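Local structure of UPF0255 protein frsA (Vibrio vulnificus, 4I4C) at residues E101-G106 with L130-A135. The protein probably hydrolyses carboxylic esters as a serine esterase of the FrsA family, and appears not to be a cofactor-independent pyruvate decarboxylase. Residues are numbered along the deposited sequence; the frame is centred on the assembly and turned at random.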
loop_
_atom_site.group_PDB
_atom_site.type_symbol
_atom_site.label_atom_id
_atom_site.label_comp_id
_atom_site.label_asym_id
_atom_site.label_seq_id
_atom_site.Cartn_x
_atom_site.Cartn_y
_atom_site.Cartn_z
ATOM N N GLU A 101 18.908 7.217 -6.249
ATOM C CA GLU A 101 18.433 8.568 -6.497
ATOM C C GLU A 101 17.311 8.941 -5.539
ATOM O O GLU A 101 17.236 10.092 -5.104
ATOM C CB GLU A 101 18.023 8.773 -7.960
ATOM C CG GLU A 101 19.187 8.644 -8.988
ATOM C CD GLU A 101 20.265 9.719 -8.871
ATOM O OE1 GLU A 101 20.103 10.685 -8.101
ATOM O OE2 GLU A 101 21.294 9.596 -9.574
ATOM N N TRP A 102 16.447 7.981 -5.195
ATOM C CA TRP A 102 15.339 8.296 -4.288
ATOM C C TRP A 102 15.848 8.455 -2.864
ATOM O O TRP A 102 15.362 9.288 -2.117
ATOM C CB TRP A 102 14.212 7.257 -4.358
ATOM C CG TRP A 102 13.282 7.484 -5.518
ATOM C CD1 TRP A 102 13.285 6.828 -6.729
ATOM C CD2 TRP A 102 12.235 8.459 -5.591
ATOM N NE1 TRP A 102 12.293 7.334 -7.541
ATOM C CE2 TRP A 102 11.634 8.332 -6.868
ATOM C CE3 TRP A 102 11.747 9.426 -4.701
ATOM C CZ2 TRP A 102 10.565 9.146 -7.277
ATOM C CZ3 TRP A 102 10.675 10.226 -5.110
ATOM C CH2 TRP A 102 10.099 10.077 -6.383
ATOM N N THR A 103 16.855 7.668 -2.507
ATOM C CA THR A 103 17.440 7.777 -1.171
ATOM C C THR A 103 18.153 9.120 -1.003
ATOM O O THR A 103 18.118 9.724 0.073
ATOM C CB THR A 103 18.381 6.585 -0.886
ATOM O OG1 THR A 103 17.603 5.383 -0.847
ATOM C CG2 THR A 103 19.092 6.744 0.441
ATOM N N ARG A 104 18.771 9.602 -2.084
ATOM C CA ARG A 104 19.367 10.936 -2.090
ATOM C C ARG A 104 18.378 12.011 -1.693
ATOM O O ARG A 104 18.715 12.912 -0.935
ATOM C CB ARG A 104 19.885 11.295 -3.477
ATOM C CG ARG A 104 21.227 10.761 -3.797
ATOM C CD ARG A 104 21.643 11.287 -5.169
ATOM N NE ARG A 104 22.640 12.345 -5.068
ATOM C CZ ARG A 104 23.269 12.866 -6.117
ATOM N NH1 ARG A 104 22.983 12.426 -7.339
ATOM N NH2 ARG A 104 24.184 13.819 -5.951
ATOM N N LEU A 105 17.180 11.953 -2.265
ATOM C CA LEU A 105 16.128 12.908 -1.929
ATOM C C LEU A 105 15.706 12.735 -0.472
ATOM O O LEU A 105 15.552 13.720 0.250
ATOM C CB LEU A 105 14.914 12.794 -2.876
ATOM C CG LEU A 105 13.830 13.863 -2.674
ATOM C CD1 LEU A 105 14.354 15.306 -2.846
ATOM C CD2 LEU A 105 12.604 13.627 -3.567
ATOM N N GLY A 106 15.538 11.492 -0.031
ATOM C CA GLY A 106 15.298 11.244 1.385
ATOM C C GLY A 106 16.328 11.896 2.305
ATOM O O GLY A 106 15.991 12.531 3.310
ATOM N N LEU A 130 8.868 8.862 3.189
ATOM C CA LEU A 130 8.170 8.551 1.948
ATOM C C LEU A 130 9.158 8.356 0.807
ATOM O O LEU A 130 8.994 7.445 -0.020
ATOM C CB LEU A 130 7.203 9.673 1.598
ATOM C CG LEU A 130 6.322 9.376 0.393
ATOM C CD1 LEU A 130 5.543 8.097 0.630
ATOM C CD2 LEU A 130 5.397 10.551 0.172
ATOM N N CYS A 131 10.183 9.208 0.761
ATOM C CA CYS A 131 11.193 9.081 -0.291
ATOM C C CYS A 131 11.922 7.750 -0.187
ATOM O O CYS A 131 12.174 7.108 -1.196
ATOM C CB CYS A 131 12.181 10.241 -0.269
ATOM S SG CYS A 131 11.417 11.788 -0.723
ATOM N N TYR A 132 12.247 7.348 1.041
ATOM C CA TYR A 132 12.887 6.068 1.298
ATOM C C TYR A 132 12.000 4.874 0.917
ATOM O O TYR A 132 12.498 3.864 0.416
ATOM C CB TYR A 132 13.267 5.947 2.780
ATOM C CG TYR A 132 14.350 6.884 3.234
ATOM C CD1 TYR A 132 15.447 7.164 2.416
ATOM C CD2 TYR A 132 14.277 7.508 4.470
ATOM C CE1 TYR A 132 16.437 8.029 2.820
ATOM C CE2 TYR A 132 15.272 8.387 4.884
ATOM C CZ TYR A 132 16.351 8.637 4.054
ATOM O OH TYR A 132 17.355 9.499 4.449
ATOM N N SER A 133 10.703 4.977 1.206
ATOM C CA SER A 133 9.729 3.955 0.819
ATOM C C SER A 133 9.675 3.800 -0.700
ATOM O O SER A 133 9.753 2.688 -1.233
ATOM C CB SER A 133 8.336 4.278 1.378
ATOM O OG SER A 133 7.372 3.351 0.899
ATOM N N ILE A 134 9.543 4.916 -1.400
ATOM C CA ILE A 134 9.603 4.903 -2.864
ATOM C C ILE A 134 10.932 4.331 -3.396
ATOM O O ILE A 134 10.953 3.580 -4.380
ATOM C CB ILE A 134 9.375 6.319 -3.421
ATOM C CG1 ILE A 134 7.937 6.760 -3.111
ATOM C CG2 ILE A 134 9.673 6.361 -4.907
ATOM C CD1 ILE A 134 7.699 8.252 -3.188
ATOM N N ALA A 135 12.041 4.684 -2.744
ATOM C CA ALA A 135 13.347 4.101 -3.082
ATOM C C ALA A 135 13.304 2.567 -3.096
ATOM O O ALA A 135 13.931 1.922 -3.936
ATOM C CB ALA A 135 14.433 4.598 -2.115
#
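Ile134 sets its CG2 methyl over one face of the Trp102 indole: the methyl lies 3.5 Å from the centroid of the six-membered ring and only 16° off its normal, which identifies a CH-pi contact over the face. With CG2 anti to its own backbone N, the isoleucine directs this branch at the ring, while CD1 lies near the CZ3 corner. At the base of the same tryptophan side chain, Trp102 CB meets Ala135 CB at 3.5 Å, and the same alanine methyl packs against Thr103 OG1, whose hydrogen bond goes back to Ala99 O.

Tyr132 lies across Thr103 at about a right angle, with CE1 3.8 Å from Thr103 CG2. Farther along, Gly106 CA sits off-centre over this phenol ring, 4.2 Å from its centroid. The ring thus packs directly on the glycine backbone, with Tyr132 OH 3.4 Å from Gly106 C; this hydroxyl hydrogen-bonds to Gln110 OE1. Beside it, Cys131 CB rests 3.6 Å from Gly106 N, and Cys131 SG touches Leu105 CD2 at 3.6 Å.

Over segments 101-106 and 130-135 the axes come within 7.8 Å and run at 171°, the geometry of a close antiparallel pair; the segments belong to helices 98-114 and 121-136, an alpha-alpha hairpin within the helical part of this alpha/beta-hydrolase-clan protein.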